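Local coordinates for protein alpha-glucosidase ([Eubacterium] rectale, PDB 6PNR) that probably hydrolyses alpha-linked sulfoquinovosides derived from sulfolipid, as a family 31 retaining glycoside hydrolase, at residues A[504-518]-A[537-551]. Sequence-based numbering, arbitrary orientation.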
ATOM      1  N   LYS A 504       5.759 -31.054 -12.872  1.00 24.93           N
ATOM      2  CA  LYS A 504       6.102 -32.354 -12.303  1.00 25.92           C
ATOM      3  C   LYS A 504       7.075 -32.211 -11.142  1.00 30.74           C
ATOM      4  O   LYS A 504       6.889 -32.819 -10.077  1.00 29.00           O
ATOM      5  CB  LYS A 504       6.705 -33.254 -13.387  1.00 23.99           C
ATOM      6  CG  LYS A 504       7.348 -34.547 -12.859  1.00 22.16           C
ATOM      7  CD  LYS A 504       7.930 -35.378 -14.029  1.00 29.50           C
ATOM      8  CE  LYS A 504       8.716 -36.584 -13.533  1.00 29.72           C
ATOM      9  NZ  LYS A 504       8.939 -37.596 -14.624  1.00 30.00           N
ATOM     10  N   GLU A 505       8.131 -31.417 -11.330  1.00 27.03           N
ATOM     11  CA  GLU A 505       9.138 -31.296 -10.284  1.00 29.60           C
ATOM     12  C   GLU A 505       8.525 -30.742  -9.001  1.00 26.45           C
ATOM     13  O   GLU A 505       8.850 -31.197  -7.895  1.00 28.31           O
ATOM     14  CB  GLU A 505      10.288 -30.399 -10.762  1.00 29.43           C
ATOM     15  CG  GLU A 505      11.432 -30.264  -9.743  1.00 32.64           C
ATOM     16  CD  GLU A 505      12.348 -29.082 -10.029  1.00 36.33           C
ATOM     17  OE1 GLU A 505      11.972 -28.228 -10.861  1.00 36.66           O
ATOM     18  OE2 GLU A 505      13.428 -28.995  -9.406  1.00 33.34           O
ATOM     19  N   LEU A 506       7.638 -29.759  -9.134  1.00 24.88           N
ATOM     20  CA  LEU A 506       6.963 -29.197  -7.963  1.00 25.69           C
ATOM     21  C   LEU A 506       6.126 -30.246  -7.246  1.00 25.82           C
ATOM     22  O   LEU A 506       6.160 -30.345  -6.015  1.00 30.89           O
ATOM     23  CB  LEU A 506       6.081 -28.021  -8.370  1.00 22.90           C
ATOM     24  CG  LEU A 506       5.326 -27.536  -7.124  1.00 29.72           C
ATOM     25  CD1 LEU A 506       6.291 -26.825  -6.160  1.00 24.12           C
ATOM     26  CD2 LEU A 506       4.162 -26.695  -7.487  1.00 29.14           C
ATOM     27  N   PHE A 507       5.343 -31.023  -7.994  1.00 25.21           N
ATOM     28  CA  PHE A 507       4.542 -32.052  -7.348  1.00 24.99           C
ATOM     29  C   PHE A 507       5.429 -33.013  -6.574  1.00 26.96           C
ATOM     30  O   PHE A 507       5.113 -33.376  -5.432  1.00 29.20           O
ATOM     31  CB  PHE A 507       3.692 -32.817  -8.370  1.00 26.18           C
ATOM     32  CG  PHE A 507       2.924 -33.962  -7.761  1.00 23.52           C
ATOM     33  CD1 PHE A 507       3.529 -35.205  -7.577  1.00 27.25           C
ATOM     34  CD2 PHE A 507       1.621 -33.790  -7.331  1.00 27.87           C
ATOM     35  CE1 PHE A 507       2.842 -36.258  -6.975  1.00 27.46           C
ATOM     36  CE2 PHE A 507       0.925 -34.836  -6.733  1.00 27.63           C
ATOM     37  CZ  PHE A 507       1.540 -36.073  -6.557  1.00 26.24           C
ATOM     38  N   LEU A 508       6.547 -33.434  -7.179  1.00 21.49           N
ATOM     39  CA  LEU A 508       7.396 -34.433  -6.539  1.00 26.50           C
ATOM     40  C   LEU A 508       8.121 -33.867  -5.320  1.00 25.27           C
ATOM     41  O   LEU A 508       8.229 -34.548  -4.294  1.00 26.57           O
ATOM     42  CB  LEU A 508       8.391 -34.999  -7.551  1.00 26.98           C
ATOM     43  CG  LEU A 508       7.737 -35.906  -8.599  1.00 28.66           C
ATOM     44  CD1 LEU A 508       8.727 -36.222  -9.705  1.00 29.92           C
ATOM     45  CD2 LEU A 508       7.210 -37.178  -7.946  1.00 34.45           C
ATOM     46  N   ARG A 509       8.636 -32.635  -5.411  1.00 24.77           N
ATOM     47  CA  ARG A 509       9.238 -31.997  -4.239  1.00 26.13           C
ATOM     48  C   ARG A 509       8.220 -31.830  -3.117  1.00 29.28           C
ATOM     49  O   ARG A 509       8.567 -31.958  -1.938  1.00 28.03           O
ATOM     50  CB  ARG A 509       9.833 -30.629  -4.596  1.00 28.38           C
ATOM     51  CG  ARG A 509      11.166 -30.680  -5.340  1.00 29.43           C
ATOM     52  CD  ARG A 509      12.256 -31.375  -4.502  1.00 30.84           C
ATOM     53  NE  ARG A 509      13.545 -31.251  -5.179  1.00 30.92           N
ATOM     54  CZ  ARG A 509      14.634 -31.961  -4.902  1.00 35.78           C
ATOM     55  NH1 ARG A 509      14.620 -32.878  -3.942  1.00 27.95           N
ATOM     56  NH2 ARG A 509      15.747 -31.746  -5.599  1.00 35.67           N
ATOM     57  N   TRP A 510       6.967 -31.503  -3.459  1.00 25.32           N
ATOM     58  CA  TRP A 510       5.940 -31.380  -2.422  1.00 23.69           C
ATOM     59  C   TRP A 510       5.623 -32.731  -1.793  1.00 23.23           C
ATOM     60  O   TRP A 510       5.442 -32.828  -0.574  1.00 26.12           O
ATOM     61  CB  TRP A 510       4.670 -30.755  -3.010  1.00 23.88           C
ATOM     62  CG  TRP A 510       3.918 -29.791  -2.083  1.00 25.00           C
ATOM     63  CD1 TRP A 510       3.396 -30.059  -0.848  1.00 24.34           C
ATOM     64  CD2 TRP A 510       3.568 -28.427  -2.380  1.00 26.62           C
ATOM     65  NE1 TRP A 510       2.763 -28.933  -0.345  1.00 24.66           N
ATOM     66  CE2 TRP A 510       2.850 -27.925  -1.273  1.00 21.14           C
ATOM     67  CE3 TRP A 510       3.816 -27.576  -3.470  1.00 24.98           C
ATOM     68  CZ2 TRP A 510       2.382 -26.610  -1.219  1.00 23.03           C
ATOM     69  CZ3 TRP A 510       3.348 -26.269  -3.419  1.00 23.47           C
ATOM     70  CH2 TRP A 510       2.636 -25.800  -2.298  1.00 24.45           C
ATOM     71  N   ALA A 511       5.543 -33.787  -2.604  1.00 24.66           N
ATOM     72  CA  ALA A 511       5.209 -35.099  -2.057  1.00 26.90           C
ATOM     73  C   ALA A 511       6.307 -35.623  -1.124  1.00 28.00           C
ATOM     74  O   ALA A 511       6.011 -36.294  -0.125  1.00 25.33           O
ATOM     75  CB  ALA A 511       4.939 -36.075  -3.198  1.00 27.38           C
ATOM     76  N   GLU A 512       7.576 -35.327  -1.425  1.00 22.47           N
ATOM     77  CA  GLU A 512       8.669 -35.843  -0.600  1.00 25.83           C
ATOM     78  C   GLU A 512       8.787 -35.099   0.728  1.00 29.94           C
ATOM     79  O   GLU A 512       9.425 -35.613   1.660  1.00 29.70           O
ATOM     80  CB  GLU A 512      10.000 -35.792  -1.370  1.00 25.16           C
ATOM     81  CG  GLU A 512      10.709 -34.444  -1.390  1.00 27.51           C
ATOM     82  CD  GLU A 512      11.910 -34.412  -2.341  1.00 33.71           C
ATOM     83  OE1 GLU A 512      11.836 -35.025  -3.429  1.00 34.53           O
ATOM     84  OE2 GLU A 512      12.929 -33.773  -2.003  1.00 29.21           O
ATOM     85  N   MET A 513       8.179 -33.917   0.839  1.00 26.17           N
ATOM     86  CA  MET A 513       7.983 -33.286   2.142  1.00 26.50           C
ATOM     87  C   MET A 513       6.784 -33.885   2.860  1.00 29.99           C
ATOM     88  O   MET A 513       6.858 -34.200   4.060  1.00 27.29           O
ATOM     89  CB  MET A 513       7.786 -31.774   1.979  1.00 23.88           C
ATOM     90  CG  MET A 513       7.190 -31.100   3.220  1.00 24.06           C
ATOM     91  SD  MET A 513       7.095 -29.300   3.132  1.00 29.69           S
ATOM     92  CE  MET A 513       5.704 -29.098   2.008  1.00 29.70           C
ATOM     93  N   ALA A 514       5.684 -34.075   2.122  1.00 26.49           N
ATOM     94  CA  ALA A 514       4.429 -34.520   2.713  1.00 27.84           C
ATOM     95  C   ALA A 514       4.549 -35.894   3.363  1.00 28.61           C
ATOM     96  O   ALA A 514       3.813 -36.189   4.316  1.00 26.11           O
ATOM     97  CB  ALA A 514       3.331 -34.536   1.646  1.00 27.45           C
ATOM     98  N   MET A 515       5.458 -36.751   2.877  1.00 26.27           N
ATOM     99  CA  MET A 515       5.592 -38.053   3.518  1.00 31.43           C
ATOM    100  C   MET A 515       6.164 -37.950   4.924  1.00 26.57           C
ATOM    101  O   MET A 515       6.071 -38.922   5.673  1.00 30.10           O
ATOM    102  CB  MET A 515       6.440 -39.009   2.669  1.00 29.35           C
ATOM    103  CG  MET A 515       7.883 -38.590   2.462  1.00 30.97           C
ATOM    104  SD  MET A 515       8.703 -39.723   1.304  1.00 31.28           S
ATOM    105  CE  MET A 515      10.399 -39.145   1.365  1.00 29.27           C
ATOM    106  N   PHE A 516       6.731 -36.805   5.304  1.00 28.93           N
ATOM    107  CA  PHE A 516       7.125 -36.545   6.688  1.00 29.45           C
ATOM    108  C   PHE A 516       6.128 -35.623   7.380  1.00 28.31           C
ATOM    109  O   PHE A 516       6.520 -34.696   8.085  1.00 26.09           O
ATOM    110  CB  PHE A 516       8.533 -35.957   6.753  1.00 30.45           C
ATOM    111  CG  PHE A 516       9.598 -36.855   6.192  1.00 29.06           C
ATOM    112  CD1 PHE A 516      10.099 -37.914   6.939  1.00 29.00           C
ATOM    113  CD2 PHE A 516      10.110 -36.626   4.921  1.00 28.77           C
ATOM    114  CE1 PHE A 516      11.085 -38.739   6.427  1.00 28.49           C
ATOM    115  CE2 PHE A 516      11.092 -37.453   4.391  1.00 30.72           C
ATOM    116  CZ  PHE A 516      11.584 -38.515   5.149  1.00 31.01           C
ATOM    117  N   THR A 517       4.826 -35.836   7.151  1.00 26.74           N
ATOM    118  CA  THR A 517       3.743 -35.134   7.831  1.00 24.92           C
ATOM    119  C   THR A 517       2.692 -36.182   8.184  1.00 26.00           C
ATOM    120  O   THR A 517       2.791 -37.316   7.705  1.00 27.58           O
ATOM    121  CB  THR A 517       3.144 -34.020   6.950  1.00 30.80           C
ATOM    122  OG1 THR A 517       2.381 -34.602   5.885  1.00 26.84           O
ATOM    123  CG2 THR A 517       4.238 -33.099   6.368  1.00 23.05           C
ATOM    124  N   PRO A 518       1.676 -35.862   9.000  1.00 23.07           N
ATOM    125  CA  PRO A 518       0.702 -36.899   9.396  1.00 23.68           C
ATOM    126  C   PRO A 518      -0.199 -37.436   8.284  1.00 32.00           C
ATOM    127  O   PRO A 518      -0.778 -38.514   8.481  1.00 28.39           O
ATOM    128  CB  PRO A 518      -0.143 -36.197  10.472  1.00 28.14           C
ATOM    129  CG  PRO A 518       0.710 -35.089  10.971  1.00 30.92           C
ATOM    130  CD  PRO A 518       1.499 -34.624   9.780  1.00 24.02           C
ATOM    131  N   ASP A 537       1.753 -38.943 -15.654  1.00 28.36           N
ATOM    132  CA  ASP A 537       3.142 -39.260 -15.960  1.00 29.94           C
ATOM    133  C   ASP A 537       3.521 -40.572 -15.291  1.00 35.26           C
ATOM    134  O   ASP A 537       3.441 -40.669 -14.064  1.00 30.53           O
ATOM    135  CB  ASP A 537       4.059 -38.136 -15.468  1.00 31.96           C
ATOM    136  CG  ASP A 537       5.514 -38.353 -15.853  1.00 32.74           C
ATOM    137  OD1 ASP A 537       5.821 -38.274 -17.066  1.00 39.35           O
ATOM    138  OD2 ASP A 537       6.350 -38.565 -14.948  1.00 31.99           O
ATOM    139  N   GLU A 538       3.961 -41.567 -16.079  1.00 28.29           N
ATOM    140  CA  GLU A 538       4.255 -42.874 -15.489  1.00 34.49           C
ATOM    141  C   GLU A 538       5.426 -42.795 -14.513  1.00 32.53           C
ATOM    142  O   GLU A 538       5.387 -43.410 -13.445  1.00 30.90           O
ATOM    143  CB  GLU A 538       4.541 -43.913 -16.579  1.00 36.59           C
ATOM    144  CG  GLU A 538       3.337 -44.266 -17.443  1.00 34.66           C
ATOM    145  CD  GLU A 538       2.172 -44.826 -16.641  1.00 36.63           C
ATOM    146  OE1 GLU A 538       2.419 -45.616 -15.707  1.00 33.38           O
ATOM    147  OE2 GLU A 538       1.006 -44.488 -16.948  1.00 39.61           O
ATOM    148  N   ASP A 539       6.478 -42.040 -14.863  1.00 33.28           N
ATOM    149  CA  ASP A 539       7.627 -41.909 -13.970  1.00 32.90           C
ATOM    150  C   ASP A 539       7.210 -41.306 -12.633  1.00 34.71           C
ATOM    151  O   ASP A 539       7.699 -41.726 -11.572  1.00 32.81           O
ATOM    152  CB  ASP A 539       8.720 -41.060 -14.631  1.00 33.75           C
ATOM    153  CG  ASP A 539       9.942 -40.863 -13.735  1.00 38.60           C
ATOM    154  OD1 ASP A 539      10.640 -41.859 -13.453  1.00 36.27           O
ATOM    155  OD2 ASP A 539      10.208 -39.712 -13.313  1.00 36.63           O
ATOM    156  N   THR A 540       6.286 -40.346 -12.663  1.00 28.87           N
ATOM    157  CA  THR A 540       5.792 -39.743 -11.428  1.00 25.71           C
ATOM    158  C   THR A 540       5.029 -40.753 -10.584  1.00 28.78           C
ATOM    159  O   THR A 540       5.182 -40.785  -9.356  1.00 26.71           O
ATOM    160  CB  THR A 540       4.907 -38.533 -11.743  1.00 30.09           C
ATOM    161  OG1 THR A 540       5.656 -37.575 -12.504  1.00 31.83           O
ATOM    162  CG2 THR A 540       4.442 -37.856 -10.457  1.00 26.89           C
ATOM    163  N   MET A 541       4.206 -41.594 -11.217  1.00 25.61           N
ATOM    164  CA  MET A 541       3.462 -42.581 -10.443  1.00 26.92           C
ATOM    165  C   MET A 541       4.398 -43.615  -9.820  1.00 32.54           C
ATOM    166  O   MET A 541       4.174 -44.064  -8.688  1.00 29.87           O
ATOM    167  CB  MET A 541       2.400 -43.245 -11.318  1.00 26.13           C
ATOM    168  CG  MET A 541       1.247 -42.312 -11.591  1.00 32.69           C
ATOM    169  SD  MET A 541      -0.132 -43.056 -12.451  1.00 34.12           S
ATOM    170  CE  MET A 541       0.479 -42.969 -14.121  1.00 31.22           C
ATOM    171  N   GLU A 542       5.464 -43.985 -10.529  1.00 32.05           N
ATOM    172  CA  GLU A 542       6.441 -44.901  -9.950  1.00 33.96           C
ATOM    173  C   GLU A 542       7.167 -44.255  -8.777  1.00 28.69           C
ATOM    174  O   GLU A 542       7.384 -44.900  -7.741  1.00 29.65           O
ATOM    175  CB  GLU A 542       7.432 -45.349 -11.025  1.00 35.10           C
ATOM    176  CG  GLU A 542       6.782 -46.141 -12.157  1.00 41.93           C
ATOM    177  CD  GLU A 542       7.647 -46.187 -13.419  1.00 53.29           C
ATOM    178  OE1 GLU A 542       8.872 -45.940 -13.307  1.00 53.11           O
ATOM    179  OE2 GLU A 542       7.097 -46.457 -14.518  1.00 50.66           O
ATOM    180  N   ARG A 543       7.538 -42.978  -8.920  1.00 28.86           N
ATOM    181  CA  ARG A 543       8.176 -42.250  -7.826  1.00 28.07           C
ATOM    182  C   ARG A 543       7.235 -42.085  -6.640  1.00 28.64           C
ATOM    183  O   ARG A 543       7.645 -42.239  -5.486  1.00 31.83           O
ATOM    184  CB  ARG A 543       8.644 -40.877  -8.318  1.00 27.48           C
ATOM    185  CG  ARG A 543       9.890 -40.906  -9.189  1.00 29.64           C
ATOM    186  CD  ARG A 543      10.110 -39.527  -9.802  1.00 32.92           C
ATOM    187  NE  ARG A 543      11.344 -39.443 -10.574  1.00 36.42           N
ATOM    188  CZ  ARG A 543      12.528 -39.182 -10.033  1.00 40.81           C
ATOM    189  NH1 ARG A 543      12.628 -38.987  -8.722  1.00 39.85           N
ATOM    190  NH2 ARG A 543      13.607 -39.111 -10.801  1.00 45.40           N
ATOM    191  N   LEU A 544       5.977 -41.722  -6.903  1.00 29.85           N
ATOM    192  CA  LEU A 544       5.023 -41.509  -5.825  1.00 26.10           C
ATOM    193  C   LEU A 544       4.781 -42.804  -5.048  1.00 27.13           C
ATOM    194  O   LEU A 544       4.629 -42.783  -3.819  1.00 25.79           O
ATOM    195  CB  LEU A 544       3.719 -40.950  -6.404  1.00 24.53           C
ATOM    196  CG  LEU A 544       2.608 -40.585  -5.424  1.00 30.18           C
ATOM    197  CD1 LEU A 544       3.129 -39.566  -4.425  1.00 22.98           C
ATOM    198  CD2 LEU A 544       1.429 -40.023  -6.203  1.00 27.70           C
ATOM    199  N   ALA A 545       4.752 -43.942  -5.746  1.00 28.95           N
ATOM    200  CA  ALA A 545       4.637 -45.230  -5.063  1.00 29.26           C
ATOM    201  C   ALA A 545       5.714 -45.388  -3.997  1.00 31.76           C
ATOM    202  O   ALA A 545       5.434 -45.822  -2.872  1.00 32.01           O
ATOM    203  CB  ALA A 545       4.727 -46.372  -6.079  1.00 28.65           C
ATOM    204  N   ARG A 546       6.956 -45.034  -4.332  1.00 31.53           N
ATOM    205  CA  ARG A 546       8.035 -45.085  -3.353  1.00 28.99           C
ATOM    206  C   ARG A 546       7.790 -44.117  -2.196  1.00 31.11           C
ATOM    207  O   ARG A 546       7.913 -44.495  -1.022  1.00 30.31           O
ATOM    208  CB  ARG A 546       9.365 -44.792  -4.038  1.00 30.97           C
ATOM    209  CG  ARG A 546      10.498 -44.409  -3.086  1.00 31.39           C
ATOM    210  CD  ARG A 546      11.794 -44.242  -3.863  1.00 30.94           C
ATOM    211  NE  ARG A 546      12.908 -43.825  -3.031  1.00 34.62           N
ATOM    212  CZ  ARG A 546      13.112 -42.583  -2.612  1.00 38.51           C
ATOM    213  NH1 ARG A 546      12.259 -41.606  -2.934  1.00 33.97           N
ATOM    214  NH2 ARG A 546      14.177 -42.319  -1.866  1.00 37.59           N
ATOM    215  N   LEU A 547       7.433 -42.862  -2.506  1.00 27.77           N
ATOM    216  CA  LEU A 547       7.237 -41.871  -1.450  1.00 26.66           C
ATOM    217  C   LEU A 547       6.114 -42.287  -0.508  1.00 27.68           C
ATOM    218  O   LEU A 547       6.234 -42.152   0.716  1.00 30.63           O
ATOM    219  CB  LEU A 547       6.946 -40.492  -2.057  1.00 26.65           C
ATOM    220  CG  LEU A 547       7.996 -39.932  -3.040  1.00 26.55           C
ATOM    221  CD1 LEU A 547       7.557 -38.603  -3.645  1.00 22.14           C
ATOM    222  CD2 LEU A 547       9.378 -39.795  -2.406  1.00 25.85           C
ATOM    223  N   VAL A 548       5.016 -42.793  -1.058  1.00 27.32           N
ATOM    224  CA  VAL A 548       3.900 -43.200  -0.218  1.00 25.77           C
ATOM    225  C   VAL A 548       4.276 -44.433   0.598  1.00 31.52           C
ATOM    226  O   VAL A 548       3.901 -44.554   1.769  1.00 29.86           O
ATOM    227  CB  VAL A 548       2.656 -43.429  -1.094  1.00 25.96           C
ATOM    228  CG1 VAL A 548       1.562 -44.129  -0.317  1.00 29.07           C
ATOM    229  CG2 VAL A 548       2.157 -42.079  -1.663  1.00 23.23           C
ATOM    230  N   ASP A 549       5.033 -45.358   0.000  1.00 26.24           N
ATOM    231  CA  ASP A 549       5.510 -46.511   0.760  1.00 31.30           C
ATOM    232  C   ASP A 549       6.363 -46.065   1.941  1.00 30.16           C
ATOM    233  O   ASP A 549       6.177 -46.554   3.058  1.00 34.02           O
ATOM    234  CB  ASP A 549       6.287 -47.466  -0.151  1.00 30.58           C
ATOM    235  CG  ASP A 549       6.575 -48.820   0.509  1.00 38.38           C
ATOM    236  OD1 ASP A 549       5.872 -49.190   1.470  1.00 34.06           O
ATOM    237  OD2 ASP A 549       7.511 -49.513   0.056  1.00 38.70           O
ATOM    238  N   VAL A 550       7.260 -45.096   1.729  1.00 30.77           N
ATOM    239  CA  VAL A 550       8.035 -44.544   2.840  1.00 32.32           C
ATOM    240  C   VAL A 550       7.108 -44.025   3.933  1.00 32.72           C
ATOM    241  O   VAL A 550       7.330 -44.273   5.126  1.00 31.81           O
ATOM    242  CB  VAL A 550       8.996 -43.449   2.342  1.00 29.07           C
ATOM    243  CG1 VAL A 550       9.601 -42.699   3.517  1.00 30.55           C
ATOM    244  CG2 VAL A 550      10.096 -44.059   1.491  1.00 28.11           C
ATOM    245  N   TYR A 551       6.056 -43.294   3.547  1.00 30.17           N
ATOM    246  CA  TYR A 551       5.092 -42.807   4.532  1.00 27.09           C
ATOM    247  C   TYR A 551       4.505 -43.955   5.345  1.00 28.33           C
ATOM    248  O   TYR A 551       4.432 -43.871   6.576  1.00 27.67           O
ATOM    249  CB  TYR A 551       3.990 -42.006   3.826  1.00 27.71           C
ATOM    250  CG  TYR A 551       2.779 -41.674   4.676  1.00 22.75           C
ATOM    251  CD1 TYR A 551       2.797 -40.611   5.576  1.00 28.93           C
ATOM    252  CD2 TYR A 551       1.604 -42.402   4.544  1.00 24.42           C
ATOM    253  CE1 TYR A 551       1.674 -40.296   6.330  1.00 27.40           C
ATOM    254  CE2 TYR A 551       0.489 -42.099   5.289  1.00 26.95           C
ATOM    255  CZ  TYR A 551       0.526 -41.052   6.182  1.00 27.20           C
ATOM    256  OH  TYR A 551      -0.601 -40.767   6.912  1.00 28.83           O
TER
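K504, F507, L508, A511 and M515 pack against the N-terminal half of helix 538-568 in a nearly parallel helix pair of the family 31 TIM-barrel domain, a contact apolar along its middle and pinned by polar groups at both ends. The axes of 504-514 and 538-551 come within 9.4 Å at 14°. The helices, connected through a long, mostly irregular link, run side by side; the F507 side chain lies about 14 Å from the bound aza-sugar.

At the start, the extended chain of K504 lies along T540 and delivers NZ between two carboxylates, 2.8 Å from D537 OD2 and 2.8 Å from D539 OD2. D537 OD2 also N-caps the second helix, accepting from T540 N and T540 OG1 on its anti side while the lysine approaches on the syn side. D539 OD2 gives its anti lone pair to K504 and takes R543 NE on the syn side. Replacing K504 by an alanine would probably leave D537 without this cation, D539 with R543 as its remaining partner here, and the flank of T540 uncovered.

Further along, L508 CD1 presses on the aliphatic part of R543, 3.6 Å from its CD, and L544 CD2 meets the edge of the F507 ring. L547 then inserts its two methyls differently: CD1 reaches A511 CB at 3.7 Å, CD2 the sulfur of M515. With CG between its backbone N and carbonyl carbon (chi1 63°), M515 places SD beside V550 CG1 as well, at 3.8 Å.

In the loop that follows 504-514, Y551 OH donates to P518 O (2.8 Å) from above the carbonyl plane, tying the loop to the second helix. Burial and close fit of hydrocarbon and sulfur hold the seam, while the directional polar bonds at its two ends probably fix the helices' relative placement more sharply than the apolar middle could.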